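Local coordinates for protein probable thiosulfate sulfurtransferase (PDB 2EG4) that binds a zinc ion and probably transfers sulfur from thiosulfate to an acceptor such as cyanide, at residues 135-140 and 167-172; 174-179 and 207-212; 179-184 and 202-207. All blocks are in the same frame, centred on the assembly; numbering follows the deposited sequence.

Contact 1: residues 135-140 and 167-172; sequences LDVRSP and ELFLSP
Val137 and Phe169 meet in a buried spot, their side chains running roughly perpendicular. CG1 of Val137 lies 3.8 Å from CE2 of Phe169, coming in obliquely. Leu135 adds a second, looser touch: its CD1 sits near the plane of the ring, at the edge, 4.5 Å from Phe169 CZ. With CG of Phe169 turned away from its own carbonyl carbon (chi1 -67°), the ring is directed at the strand end, and Ala200 and Leu204 of helix 195-206 pack on it as well.

This is the end of strand 134-136 in the parallel sheet of the second rhodanese-like domain, where the chain leaves the strand for a loop. The zinc ligand His192 is near, its side chain about 9 Å from that of Val137.

No hydrogen bond crosses between the segments; the strong polar pairing here is internal to 135-140. Arg138 grips Asp136 side-on in a salt bridge: Arg138 NE reaches OD1 of Asp136 at 2.9 Å and NH2 reaches OD2 at 2.8 Å, both on syn lone pairs and nearly in the guanidinium plane. Arg138 NH2 also bonds to Gly156 O. The backbone N of Arg138 meets Asp136 OD1 from its anti side at 3.0 Å, about 20° out of the carboxylate plane, closing an Asx turn. Two donors on OD1 and one on OD2 hold the carboxylate in its rotation.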
ATOM      1  N   LEU A 135      -6.423   6.551 -11.719  1.00 20.55           N
ATOM      2  CA  LEU A 135      -6.713   7.647 -10.812  1.00 21.93           C
ATOM      3  C   LEU A 135      -5.442   8.057 -10.083  1.00 23.89           C
ATOM      4  O   LEU A 135      -4.771   7.222  -9.453  1.00 20.63           O
ATOM      5  CB  LEU A 135      -7.761   7.236  -9.773  1.00 21.63           C
ATOM      6  CG  LEU A 135      -9.081   6.784 -10.390  1.00 23.51           C
ATOM      7  CD1 LEU A 135     -10.055   6.444  -9.280  1.00 25.04           C
ATOM      8  CD2 LEU A 135      -9.619   7.911 -11.279  1.00 25.12           C
ATOM      9  N   ASP A 136      -5.111   9.340 -10.200  1.00 21.94           N
ATOM     10  CA  ASP A 136      -3.960   9.941  -9.533  1.00 23.13           C
ATOM     11  C   ASP A 136      -4.550  10.436  -8.204  1.00 23.23           C
ATOM     12  O   ASP A 136      -5.374  11.369  -8.192  1.00 22.31           O
ATOM     13  CB  ASP A 136      -3.477  11.116 -10.364  1.00 20.25           C
ATOM     14  CG  ASP A 136      -2.242  11.771  -9.808  1.00 21.21           C
ATOM     15  OD1 ASP A 136      -2.021  11.735  -8.574  1.00 22.11           O
ATOM     16  OD2 ASP A 136      -1.479  12.326 -10.627  1.00 22.82           O
ATOM     17  N   VAL A 137      -4.142   9.826  -7.094  1.00 23.25           N
ATOM     18  CA  VAL A 137      -4.712  10.202  -5.809  1.00 21.26           C
ATOM     19  C   VAL A 137      -3.964  11.278  -5.056  1.00 19.29           C
ATOM     20  O   VAL A 137      -4.223  11.524  -3.875  1.00 22.28           O
ATOM     21  CB  VAL A 137      -4.944   8.951  -4.906  1.00 24.65           C
ATOM     22  CG1 VAL A 137      -5.811   7.928  -5.656  1.00 21.50           C
ATOM     23  CG2 VAL A 137      -3.615   8.317  -4.496  1.00 21.97           C
ATOM     24  N   ARG A 138      -3.065  11.961  -5.747  1.00 19.62           N
ATOM     25  CA  ARG A 138      -2.318  13.049  -5.125  1.00 19.68           C
ATOM     26  C   ARG A 138      -3.174  14.311  -5.081  1.00 22.68           C
ATOM     27  O   ARG A 138      -4.339  14.308  -5.498  1.00 22.52           O
ATOM     28  CB  ARG A 138      -1.050  13.316  -5.927  1.00 22.65           C
ATOM     29  CG  ARG A 138      -0.109  12.105  -5.964  1.00 21.50           C
ATOM     30  CD  ARG A 138       1.126  12.400  -6.777  1.00 24.93           C
ATOM     31  NE  ARG A 138       0.729  12.689  -8.152  1.00 20.35           N
ATOM     32  CZ  ARG A 138       1.474  13.329  -9.047  1.00 20.53           C
ATOM     33  NH1 ARG A 138       2.690  13.763  -8.742  1.00 19.82           N
ATOM     34  NH2 ARG A 138       0.968  13.569 -10.244  1.00 20.96           N
ATOM     35  N   SER A 139      -2.607  15.394  -4.571  1.00 24.13           N
ATOM     36  CA  SER A 139      -3.357  16.642  -4.489  1.00 24.72           C
ATOM     37  C   SER A 139      -3.469  17.256  -5.875  1.00 26.12           C
ATOM     38  O   SER A 139      -2.709  16.903  -6.776  1.00 23.09           O
ATOM     39  CB  SER A 139      -2.633  17.632  -3.573  1.00 24.66           C
ATOM     40  OG  SER A 139      -1.368  17.983  -4.113  1.00 28.07           O
ATOM     41  N   PRO A 140      -4.428  18.184  -6.063  1.00 26.25           N
ATOM     42  CA  PRO A 140      -4.611  18.850  -7.356  1.00 26.21           C
ATOM     43  C   PRO A 140      -3.328  19.543  -7.801  1.00 26.97           C
ATOM     44  O   PRO A 140      -3.006  19.562  -8.996  1.00 25.76           O
ATOM     45  CB  PRO A 140      -5.721  19.859  -7.067  1.00 24.34           C
ATOM     46  CG  PRO A 140      -6.571  19.120  -6.084  1.00 26.75           C
ATOM     47  CD  PRO A 140      -5.535  18.508  -5.148  1.00 28.09           C
ATOM     48  N   GLU A 167      -8.136  12.337   0.048  1.00 29.63           N
ATOM     49  CA  GLU A 167      -9.193  12.775   0.961  1.00 30.99           C
ATOM     50  C   GLU A 167     -10.564  12.190   0.629  1.00 30.74           C
ATOM     51  O   GLU A 167     -11.291  11.746   1.522  1.00 31.30           O
ATOM     52  CB  GLU A 167      -9.266  14.302   0.957  1.00 33.31           C
ATOM     53  CG  GLU A 167      -8.062  15.004   1.588  1.00 40.36           C
ATOM     54  CD  GLU A 167      -6.719  14.609   0.980  1.00 42.83           C
ATOM     55  OE1 GLU A 167      -6.562  14.686  -0.260  1.00 38.94           O
ATOM     56  OE2 GLU A 167      -5.811  14.230   1.758  1.00 45.82           O
ATOM     57  N   LEU A 168     -10.913  12.185  -0.651  1.00 29.24           N
ATOM     58  CA  LEU A 168     -12.200  11.655  -1.095  1.00 30.74           C
ATOM     59  C   LEU A 168     -12.455  10.222  -0.626  1.00 31.78           C
ATOM     60  O   LEU A 168     -13.587   9.850  -0.321  1.00 32.94           O
ATOM     61  CB  LEU A 168     -12.278  11.676  -2.627  1.00 33.59           C
ATOM     62  CG  LEU A 168     -12.167  13.012  -3.350  1.00 35.77           C
ATOM     63  CD1 LEU A 168     -12.067  12.777  -4.863  1.00 34.67           C
ATOM     64  CD2 LEU A 168     -13.393  13.863  -3.011  1.00 37.02           C
ATOM     65  N   PHE A 169     -11.400   9.417  -0.579  1.00 31.62           N
ATOM     66  CA  PHE A 169     -11.531   8.023  -0.186  1.00 31.98           C
ATOM     67  C   PHE A 169     -11.836   7.826   1.291  1.00 33.87           C
ATOM     68  O   PHE A 169     -12.199   6.727   1.709  1.00 33.91           O
ATOM     69  CB  PHE A 169     -10.260   7.264  -0.586  1.00 31.06           C
ATOM     70  CG  PHE A 169     -10.079   7.164  -2.071  1.00 26.48           C
ATOM     71  CD1 PHE A 169     -10.629   6.096  -2.776  1.00 27.16           C
ATOM     72  CD2 PHE A 169      -9.433   8.177  -2.777  1.00 25.89           C
ATOM     73  CE1 PHE A 169     -10.545   6.040  -4.168  1.00 27.89           C
ATOM     74  CE2 PHE A 169      -9.340   8.129  -4.161  1.00 22.69           C
ATOM     75  CZ  PHE A 169      -9.900   7.057  -4.857  1.00 23.77           C
ATOM     76  N   LEU A 170     -11.705   8.892   2.072  1.00 33.72           N
ATOM     77  CA  LEU A 170     -11.965   8.814   3.507  1.00 36.87           C
ATOM     78  C   LEU A 170     -13.452   8.943   3.828  1.00 38.47           C
ATOM     79  O   LEU A 170     -13.866   8.815   4.979  1.00 35.98           O
ATOM     80  CB  LEU A 170     -11.159   9.888   4.234  1.00 34.87           C
ATOM     81  CG  LEU A 170      -9.668   9.861   3.885  1.00 37.64           C
ATOM     82  CD1 LEU A 170      -8.958  10.942   4.668  1.00 38.61           C
ATOM     83  CD2 LEU A 170      -9.061   8.486   4.196  1.00 37.16           C
ATOM     84  N   SER A 171     -14.248   9.206   2.799  1.00 38.49           N
ATOM     85  CA  SER A 171     -15.685   9.316   2.947  1.00 42.36           C
ATOM     86  C   SER A 171     -16.289   8.305   1.986  1.00 43.24           C
ATOM     87  O   SER A 171     -16.841   8.665   0.946  1.00 43.00           O
ATOM     88  CB  SER A 171     -16.149  10.733   2.610  1.00 44.90           C
ATOM     89  OG  SER A 171     -15.653  11.650   3.569  1.00 46.65           O
ATOM     90  N   PRO A 172     -16.185   7.012   2.332  1.00 44.77           N
ATOM     91  CA  PRO A 172     -16.680   5.865   1.563  1.00 46.33           C
ATOM     92  C   PRO A 172     -18.157   5.862   1.171  1.00 48.57           C
ATOM     93  O   PRO A 172     -18.508   5.382   0.090  1.00 48.62           O
ATOM     94  CB  PRO A 172     -16.313   4.673   2.448  1.00 45.61           C
ATOM     95  CG  PRO A 172     -16.348   5.252   3.820  1.00 45.69           C
ATOM     96  CD  PRO A 172     -15.637   6.561   3.622  1.00 44.64           C
TER

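Contact 2: residues 174-179 and 207-212; sequences GLLERL and LGVRAR
Leu176 is the bump of this contact: its forked end presses into a shallow hollow formed by Leu207 and Val209. One branch, Leu176 CD1, lies 3.6 Å from the carbonyl O of Leu207 and 3.8 Å from CB of the same residue. The other, Leu176 CD2, fits between two methyls, 3.7 Å from Leu207 CD1 and 3.7 Å from Val209 CG2. Leu176 runs antiparallel to Leu207 and to Val209; its CG also takes part, touching Leu207 CB and CD1. That CG stands anti to the carbonyl carbon (chi1 -55°), and from there both branches reach the other segment.

Leu207 answers with a bump of its own. Leu207 CD1 enters the notch between the neighbouring leucines of the helix, meeting CD2 of Leu175 at 4.0 Å as well as Leu176. Leu175 and Leu207 cross at about a right angle, a glancing touch compared with the long overlap of Leu176. No hydrogen bond joins the two segments; the fit is made by side-chain carbons, apart from Leu176 CD1 resting on the carbonyl O of Leu207.

A turn of the backbone lies between the two walls of the hollow: Gly208, with positive phi, ends helix 195-206 in a Schellman motif, and Val209 follows beside Leu207 just before strand 210-213 starts. The short helix 175-179 thus lies against the joint between that helix and the edge strand of the second parallel sheet. Leu204 of helix 195-206 touches both Leu176 and Val209, while Val187 of the adjoining strand 186-190 also packs against Val209.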
ATOM      1  N   GLY A 174     -21.196   6.688  -0.564  1.00 45.97           N
ATOM      2  CA  GLY A 174     -21.452   7.429  -1.787  1.00 45.97           C
ATOM      3  C   GLY A 174     -20.222   7.763  -2.621  1.00 44.68           C
ATOM      4  O   GLY A 174     -20.311   8.528  -3.587  1.00 44.78           O
ATOM      5  N   LEU A 175     -19.074   7.191  -2.264  1.00 42.18           N
ATOM      6  CA  LEU A 175     -17.836   7.451  -2.993  1.00 40.62           C
ATOM      7  C   LEU A 175     -17.879   6.999  -4.452  1.00 38.75           C
ATOM      8  O   LEU A 175     -17.558   7.767  -5.352  1.00 38.63           O
ATOM      9  CB  LEU A 175     -16.655   6.773  -2.292  1.00 41.01           C
ATOM     10  CG  LEU A 175     -15.296   6.925  -2.979  1.00 40.34           C
ATOM     11  CD1 LEU A 175     -14.936   8.411  -3.089  1.00 39.70           C
ATOM     12  CD2 LEU A 175     -14.239   6.157  -2.195  1.00 38.73           C
ATOM     13  N   LEU A 176     -18.264   5.747  -4.680  1.00 38.79           N
ATOM     14  CA  LEU A 176     -18.328   5.220  -6.037  1.00 39.06           C
ATOM     15  C   LEU A 176     -19.237   6.082  -6.902  1.00 41.89           C
ATOM     16  O   LEU A 176     -19.010   6.246  -8.107  1.00 40.55           O
ATOM     17  CB  LEU A 176     -18.838   3.778  -6.024  1.00 37.91           C
ATOM     18  CG  LEU A 176     -18.041   2.822  -5.137  1.00 37.85           C
ATOM     19  CD1 LEU A 176     -18.424   1.390  -5.473  1.00 38.78           C
ATOM     20  CD2 LEU A 176     -16.550   3.040  -5.359  1.00 35.63           C
ATOM     21  N   GLU A 177     -20.270   6.637  -6.275  1.00 43.16           N
ATOM     22  CA  GLU A 177     -21.204   7.493  -6.985  1.00 45.08           C
ATOM     23  C   GLU A 177     -20.512   8.793  -7.364  1.00 43.30           C
ATOM     24  O   GLU A 177     -20.575   9.221  -8.511  1.00 44.38           O
ATOM     25  CB  GLU A 177     -22.432   7.781  -6.115  1.00 48.40           C
ATOM     26  CG  GLU A 177     -23.233   6.538  -5.728  1.00 54.10           C
ATOM     27  CD  GLU A 177     -22.733   5.868  -4.452  1.00 58.73           C
ATOM     28  OE1 GLU A 177     -21.598   5.339  -4.440  1.00 58.28           O
ATOM     29  OE2 GLU A 177     -23.489   5.875  -3.453  1.00 61.08           O
ATOM     30  N   ARG A 178     -19.843   9.423  -6.406  1.00 43.05           N
ATOM     31  CA  ARG A 178     -19.148  10.669  -6.700  1.00 42.73           C
ATOM     32  C   ARG A 178     -18.012  10.453  -7.698  1.00 41.73           C
ATOM     33  O   ARG A 178     -17.642  11.366  -8.439  1.00 40.77           O
ATOM     34  CB  ARG A 178     -18.604  11.299  -5.411  1.00 45.58           C
ATOM     35  CG  ARG A 178     -19.694  11.876  -4.495  1.00 48.49           C
ATOM     36  CD  ARG A 178     -19.106  12.702  -3.352  1.00 48.67           C
ATOM     37  NE  ARG A 178     -18.327  11.887  -2.423  1.00 50.38           N
ATOM     38  CZ  ARG A 178     -18.849  11.010  -1.573  1.00 51.38           C
ATOM     39  NH1 ARG A 178     -20.161  10.830  -1.522  1.00 52.15           N
ATOM     40  NH2 ARG A 178     -18.056  10.305  -0.776  1.00 51.98           N
ATOM     41  N   LEU A 179     -17.457   9.245  -7.725  1.00 39.54           N
ATOM     42  CA  LEU A 179     -16.361   8.958  -8.646  1.00 39.50           C
ATOM     43  C   LEU A 179     -16.872   8.386  -9.965  1.00 39.18           C
ATOM     44  O   LEU A 179     -16.132   8.297 -10.941  1.00 39.55           O
ATOM     45  CB  LEU A 179     -15.369   7.978  -8.012  1.00 38.71           C
ATOM     46  CG  LEU A 179     -14.501   8.475  -6.851  1.00 38.22           C
ATOM     47  CD1 LEU A 179     -13.667   7.310  -6.314  1.00 38.25           C
ATOM     48  CD2 LEU A 179     -13.599   9.602  -7.315  1.00 40.78           C
ATOM     49  N   LEU A 207     -15.205  -1.609  -1.448  1.00 32.91           N
ATOM     50  CA  LEU A 207     -16.464  -1.193  -2.058  1.00 32.70           C
ATOM     51  C   LEU A 207     -16.769  -2.040  -3.286  1.00 34.10           C
ATOM     52  O   LEU A 207     -17.727  -1.773  -4.009  1.00 35.09           O
ATOM     53  CB  LEU A 207     -16.425   0.292  -2.427  1.00 28.81           C
ATOM     54  CG  LEU A 207     -16.337   1.242  -1.225  1.00 30.43           C
ATOM     55  CD1 LEU A 207     -16.035   2.659  -1.691  1.00 30.88           C
ATOM     56  CD2 LEU A 207     -17.650   1.185  -0.426  1.00 33.20           C
ATOM     57  N   GLY A 208     -15.937  -3.050  -3.526  1.00 31.66           N
ATOM     58  CA  GLY A 208     -16.166  -3.947  -4.645  1.00 32.53           C
ATOM     59  C   GLY A 208     -15.505  -3.609  -5.966  1.00 31.31           C
ATOM     60  O   GLY A 208     -15.696  -4.328  -6.952  1.00 32.04           O
ATOM     61  N   VAL A 209     -14.735  -2.525  -5.991  1.00 31.00           N
ATOM     62  CA  VAL A 209     -14.037  -2.103  -7.204  1.00 29.43           C
ATOM     63  C   VAL A 209     -12.723  -2.867  -7.360  1.00 28.69           C
ATOM     64  O   VAL A 209     -12.005  -3.075  -6.389  1.00 27.70           O
ATOM     65  CB  VAL A 209     -13.743  -0.590  -7.152  1.00 28.97           C
ATOM     66  CG1 VAL A 209     -12.779  -0.203  -8.260  1.00 31.09           C
ATOM     67  CG2 VAL A 209     -15.051   0.187  -7.276  1.00 34.16           C
ATOM     68  N   ARG A 210     -12.418  -3.298  -8.582  1.00 27.68           N
ATOM     69  CA  ARG A 210     -11.185  -4.034  -8.823  1.00 27.68           C
ATOM     70  C   ARG A 210     -10.016  -3.065  -8.994  1.00 25.18           C
ATOM     71  O   ARG A 210      -9.500  -2.835 -10.102  1.00 24.45           O
ATOM     72  CB  ARG A 210     -11.349  -4.932 -10.051  1.00 30.45           C
ATOM     73  CG  ARG A 210     -12.346  -6.078  -9.809  1.00 33.60           C
ATOM     74  CD  ARG A 210     -12.644  -6.868 -11.078  1.00 35.64           C
ATOM     75  NE  ARG A 210     -13.718  -7.837 -10.865  1.00 40.13           N
ATOM     76  CZ  ARG A 210     -14.476  -8.339 -11.838  1.00 39.54           C
ATOM     77  NH1 ARG A 210     -14.279  -7.963 -13.097  1.00 35.62           N
ATOM     78  NH2 ARG A 210     -15.442  -9.202 -11.554  1.00 39.91           N
ATOM     79  N   ALA A 211      -9.602  -2.487  -7.879  1.00 23.75           N
ATOM     80  CA  ALA A 211      -8.491  -1.541  -7.894  1.00 22.08           C
ATOM     81  C   ALA A 211      -7.131  -2.262  -7.893  1.00 22.24           C
ATOM     82  O   ALA A 211      -6.962  -3.290  -7.249  1.00 21.92           O
ATOM     83  CB  ALA A 211      -8.593  -0.615  -6.690  1.00 23.41           C
ATOM     84  N   ARG A 212      -6.175  -1.714  -8.638  1.00 19.51           N
ATOM     85  CA  ARG A 212      -4.821  -2.275  -8.737  1.00 19.79           C
ATOM     86  C   ARG A 212      -3.902  -1.095  -8.485  1.00 18.13           C
ATOM     87  O   ARG A 212      -4.132  -0.004  -9.004  1.00 18.81           O
ATOM     88  CB  ARG A 212      -4.552  -2.824 -10.134  1.00 22.38           C
ATOM     89  CG  ARG A 212      -5.408  -4.001 -10.534  1.00 30.31           C
ATOM     90  CD  ARG A 212      -5.155  -4.302 -12.003  1.00 32.89           C
ATOM     91  NE  ARG A 212      -3.767  -4.685 -12.234  1.00 34.68           N
ATOM     92  CZ  ARG A 212      -3.237  -4.888 -13.437  1.00 38.99           C
ATOM     93  NH1 ARG A 212      -3.980  -4.741 -14.527  1.00 37.75           N
ATOM     94  NH2 ARG A 212      -1.964  -5.247 -13.551  1.00 39.96           N
TER

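Contact 3: residues 179-184 and 202-207; sequences LGLQPG and FVLRSL
Leu204 is the side chain of helix 195-206 that meets the incoming loop, and the close side of the contact gathers round one of its methyls. CD2 of Leu204 lies 4.1 Å from CD1 of Leu181, the one side chain set nearly square to the other. Leu179 reaches the same methyl with its own CD1, at 4.5 Å from Leu204 CD2, a lighter touch. A chi1 of -73° swings CG of Leu204 to the side of its backbone N, and although the first bond of the side chain does not aim at the loop, the branched end comes nearer to it. Leu204 is buried, and it joins two leucines that stand on either side of Gly180 in the chain.

That glycine sets up the pair. It is the C-prime residue of a Schellman motif, in which Leu181 N bonds to Leu176 O and Gly180 N to Glu177 O. The chain turns there out of helix 175-179, after which Leu181 points toward helix 195-206.

Toward solvent the fit becomes thin. Pro183 is exposed and offers CG, 3.9 Å from the carbonyl O of Leu207, while the side chain of Leu207 stays 6.4 Å or more from the loop. In the last turn, Leu207 N bonds to Leu204 O at 2.9 Å and more weakly to Val203 O, and Ser206 OG donates to Val203 O at 2.6 Å.

The loop carries the chain from helix 175-179 to strand 186-190, and the end of helix 195-206 packs alongside it. Leu181 also touches Val187 and Leu204 touches Val189, both on that strand, while Phe202 reaches Cys76 and Ala79 of helix 73-84.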
ATOM      1  N   LEU A 179     -17.457   9.245  -7.725  1.00 39.54           N
ATOM      2  CA  LEU A 179     -16.361   8.958  -8.646  1.00 39.50           C
ATOM      3  C   LEU A 179     -16.872   8.386  -9.965  1.00 39.18           C
ATOM      4  O   LEU A 179     -16.132   8.297 -10.941  1.00 39.55           O
ATOM      5  CB  LEU A 179     -15.369   7.978  -8.012  1.00 38.71           C
ATOM      6  CG  LEU A 179     -14.501   8.475  -6.851  1.00 38.22           C
ATOM      7  CD1 LEU A 179     -13.667   7.310  -6.314  1.00 38.25           C
ATOM      8  CD2 LEU A 179     -13.599   9.602  -7.315  1.00 40.78           C
ATOM      9  N   GLY A 180     -18.141   7.995  -9.987  1.00 40.03           N
ATOM     10  CA  GLY A 180     -18.701   7.440 -11.204  1.00 39.17           C
ATOM     11  C   GLY A 180     -18.186   6.042 -11.498  1.00 38.87           C
ATOM     12  O   GLY A 180     -18.027   5.663 -12.658  1.00 37.86           O
ATOM     13  N   LEU A 181     -17.917   5.278 -10.446  1.00 36.94           N
ATOM     14  CA  LEU A 181     -17.438   3.914 -10.602  1.00 38.16           C
ATOM     15  C   LEU A 181     -18.533   2.976 -10.130  1.00 40.31           C
ATOM     16  O   LEU A 181     -19.576   3.415  -9.654  1.00 40.48           O
ATOM     17  CB  LEU A 181     -16.180   3.683  -9.752  1.00 37.18           C
ATOM     18  CG  LEU A 181     -15.030   4.672  -9.930  1.00 35.36           C
ATOM     19  CD1 LEU A 181     -13.959   4.392  -8.884  1.00 34.70           C
ATOM     20  CD2 LEU A 181     -14.458   4.561 -11.335  1.00 30.51           C
ATOM     21  N   GLN A 182     -18.293   1.679 -10.258  1.00 41.43           N
ATOM     22  CA  GLN A 182     -19.257   0.692  -9.807  1.00 43.59           C
ATOM     23  C   GLN A 182     -18.547  -0.616  -9.529  1.00 41.39           C
ATOM     24  O   GLN A 182     -17.476  -0.883 -10.076  1.00 41.34           O
ATOM     25  CB  GLN A 182     -20.355   0.493 -10.856  1.00 47.03           C
ATOM     26  CG  GLN A 182     -19.853   0.100 -12.220  1.00 49.25           C
ATOM     27  CD  GLN A 182     -20.952   0.173 -13.259  1.00 53.67           C
ATOM     28  OE1 GLN A 182     -21.975  -0.509 -13.147  1.00 54.05           O
ATOM     29  NE2 GLN A 182     -20.752   1.008 -14.275  1.00 52.78           N
ATOM     30  N   PRO A 183     -19.129  -1.451  -8.661  1.00 41.48           N
ATOM     31  CA  PRO A 183     -18.502  -2.732  -8.343  1.00 40.44           C
ATOM     32  C   PRO A 183     -18.050  -3.485  -9.587  1.00 39.97           C
ATOM     33  O   PRO A 183     -18.713  -3.447 -10.626  1.00 39.84           O
ATOM     34  CB  PRO A 183     -19.596  -3.466  -7.581  1.00 40.26           C
ATOM     35  CG  PRO A 183     -20.274  -2.353  -6.845  1.00 40.98           C
ATOM     36  CD  PRO A 183     -20.384  -1.279  -7.904  1.00 40.92           C
ATOM     37  N   GLY A 184     -16.905  -4.150  -9.475  1.00 36.03           N
ATOM     38  CA  GLY A 184     -16.378  -4.918 -10.581  1.00 33.75           C
ATOM     39  C   GLY A 184     -15.544  -4.151 -11.583  1.00 32.32           C
ATOM     40  O   GLY A 184     -14.857  -4.765 -12.394  1.00 35.00           O
ATOM     41  N   PHE A 202      -7.176  -0.203  -0.930  1.00 21.64           N
ATOM     42  CA  PHE A 202      -7.992  -0.911   0.055  1.00 22.51           C
ATOM     43  C   PHE A 202      -9.422  -0.400   0.200  1.00 22.09           C
ATOM     44  O   PHE A 202     -10.346  -1.201   0.393  1.00 23.27           O
ATOM     45  CB  PHE A 202      -7.291  -0.913   1.417  1.00 19.47           C
ATOM     46  CG  PHE A 202      -6.139  -1.849   1.474  1.00 17.55           C
ATOM     47  CD1 PHE A 202      -6.352  -3.225   1.382  1.00 22.33           C
ATOM     48  CD2 PHE A 202      -4.835  -1.368   1.563  1.00 23.36           C
ATOM     49  CE1 PHE A 202      -5.286  -4.109   1.372  1.00 23.56           C
ATOM     50  CE2 PHE A 202      -3.762  -2.241   1.554  1.00 17.94           C
ATOM     51  CZ  PHE A 202      -3.982  -3.618   1.458  1.00 24.18           C
ATOM     52  N   VAL A 203      -9.610   0.910   0.101  1.00 20.86           N
ATOM     53  CA  VAL A 203     -10.944   1.480   0.211  1.00 21.98           C
ATOM     54  C   VAL A 203     -11.786   1.012  -0.966  1.00 23.65           C
ATOM     55  O   VAL A 203     -12.900   0.503  -0.786  1.00 25.98           O
ATOM     56  CB  VAL A 203     -10.914   3.025   0.186  1.00 20.75           C
ATOM     57  CG1 VAL A 203     -12.356   3.581   0.085  1.00 20.65           C
ATOM     58  CG2 VAL A 203     -10.238   3.547   1.444  1.00 23.21           C
ATOM     59  N   LEU A 204     -11.247   1.173  -2.174  1.00 23.29           N
ATOM     60  CA  LEU A 204     -11.979   0.777  -3.368  1.00 22.88           C
ATOM     61  C   LEU A 204     -12.311  -0.710  -3.352  1.00 25.70           C
ATOM     62  O   LEU A 204     -13.426  -1.103  -3.703  1.00 26.09           O
ATOM     63  CB  LEU A 204     -11.183   1.127  -4.631  1.00 21.56           C
ATOM     64  CG  LEU A 204     -11.115   2.614  -4.985  1.00 22.77           C
ATOM     65  CD1 LEU A 204     -10.219   2.836  -6.187  1.00 27.14           C
ATOM     66  CD2 LEU A 204     -12.525   3.128  -5.291  1.00 24.80           C
ATOM     67  N   ARG A 205     -11.348  -1.539  -2.961  1.00 24.08           N
ATOM     68  CA  ARG A 205     -11.572  -2.978  -2.913  1.00 27.35           C
ATOM     69  C   ARG A 205     -12.703  -3.319  -1.953  1.00 28.98           C
ATOM     70  O   ARG A 205     -13.516  -4.214  -2.229  1.00 28.60           O
ATOM     71  CB  ARG A 205     -10.280  -3.711  -2.514  1.00 30.02           C
ATOM     72  CG  ARG A 205      -9.264  -3.759  -3.653  1.00 31.23           C
ATOM     73  CD  ARG A 205      -8.948  -5.176  -4.084  1.00 37.63           C
ATOM     74  NE  ARG A 205      -8.335  -5.216  -5.412  1.00 39.79           N
ATOM     75  CZ  ARG A 205      -8.000  -6.332  -6.049  1.00 40.67           C
ATOM     76  NH1 ARG A 205      -8.215  -7.518  -5.478  1.00 40.65           N
ATOM     77  NH2 ARG A 205      -7.448  -6.268  -7.254  1.00 40.63           N
ATOM     78  N   SER A 206     -12.776  -2.601  -0.837  1.00 28.12           N
ATOM     79  CA  SER A 206     -13.831  -2.864   0.134  1.00 31.86           C
ATOM     80  C   SER A 206     -15.193  -2.470  -0.433  1.00 34.32           C
ATOM     81  O   SER A 206     -16.223  -2.938   0.055  1.00 36.67           O
ATOM     82  CB  SER A 206     -13.587  -2.106   1.437  1.00 30.45           C
ATOM     83  OG  SER A 206     -13.872  -0.724   1.304  1.00 32.85           O
ATOM     84  N   LEU A 207     -15.205  -1.609  -1.448  1.00 32.91           N
ATOM     85  CA  LEU A 207     -16.464  -1.193  -2.058  1.00 32.70           C
ATOM     86  C   LEU A 207     -16.769  -2.040  -3.286  1.00 34.10           C
ATOM     87  O   LEU A 207     -17.727  -1.773  -4.009  1.00 35.09           O
ATOM     88  CB  LEU A 207     -16.425   0.292  -2.427  1.00 28.81           C
ATOM     89  CG  LEU A 207     -16.337   1.242  -1.225  1.00 30.43           C
ATOM     90  CD1 LEU A 207     -16.035   2.659  -1.691  1.00 30.88           C
ATOM     91  CD2 LEU A 207     -17.650   1.185  -0.426  1.00 33.20           C
TER

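Overall arrangement
All three contacts lie in the second rhodanese-like domain and are held by side-chain carbons with no hydrogen bond across, contacts 2 and 3 also touching the carbonyl O of Leu207. Contact 1 is buried and joins the end of strand 134-136, near the zinc site, to a loop. Contact 2, partly buried, sets helix 175-179 against the joint of helix 195-206 and strand 210-213; contact 3, at the surface, sets the following loop against the end of that same helix. These two share Leu179 and Leu207, and backbone hydrogen bonds Gly184 N to Gly208 O and Leu181 N to Leu176 O tie them together. Phe169 connects contact 1 to both, packing against Leu175, Leu179 and Leu204.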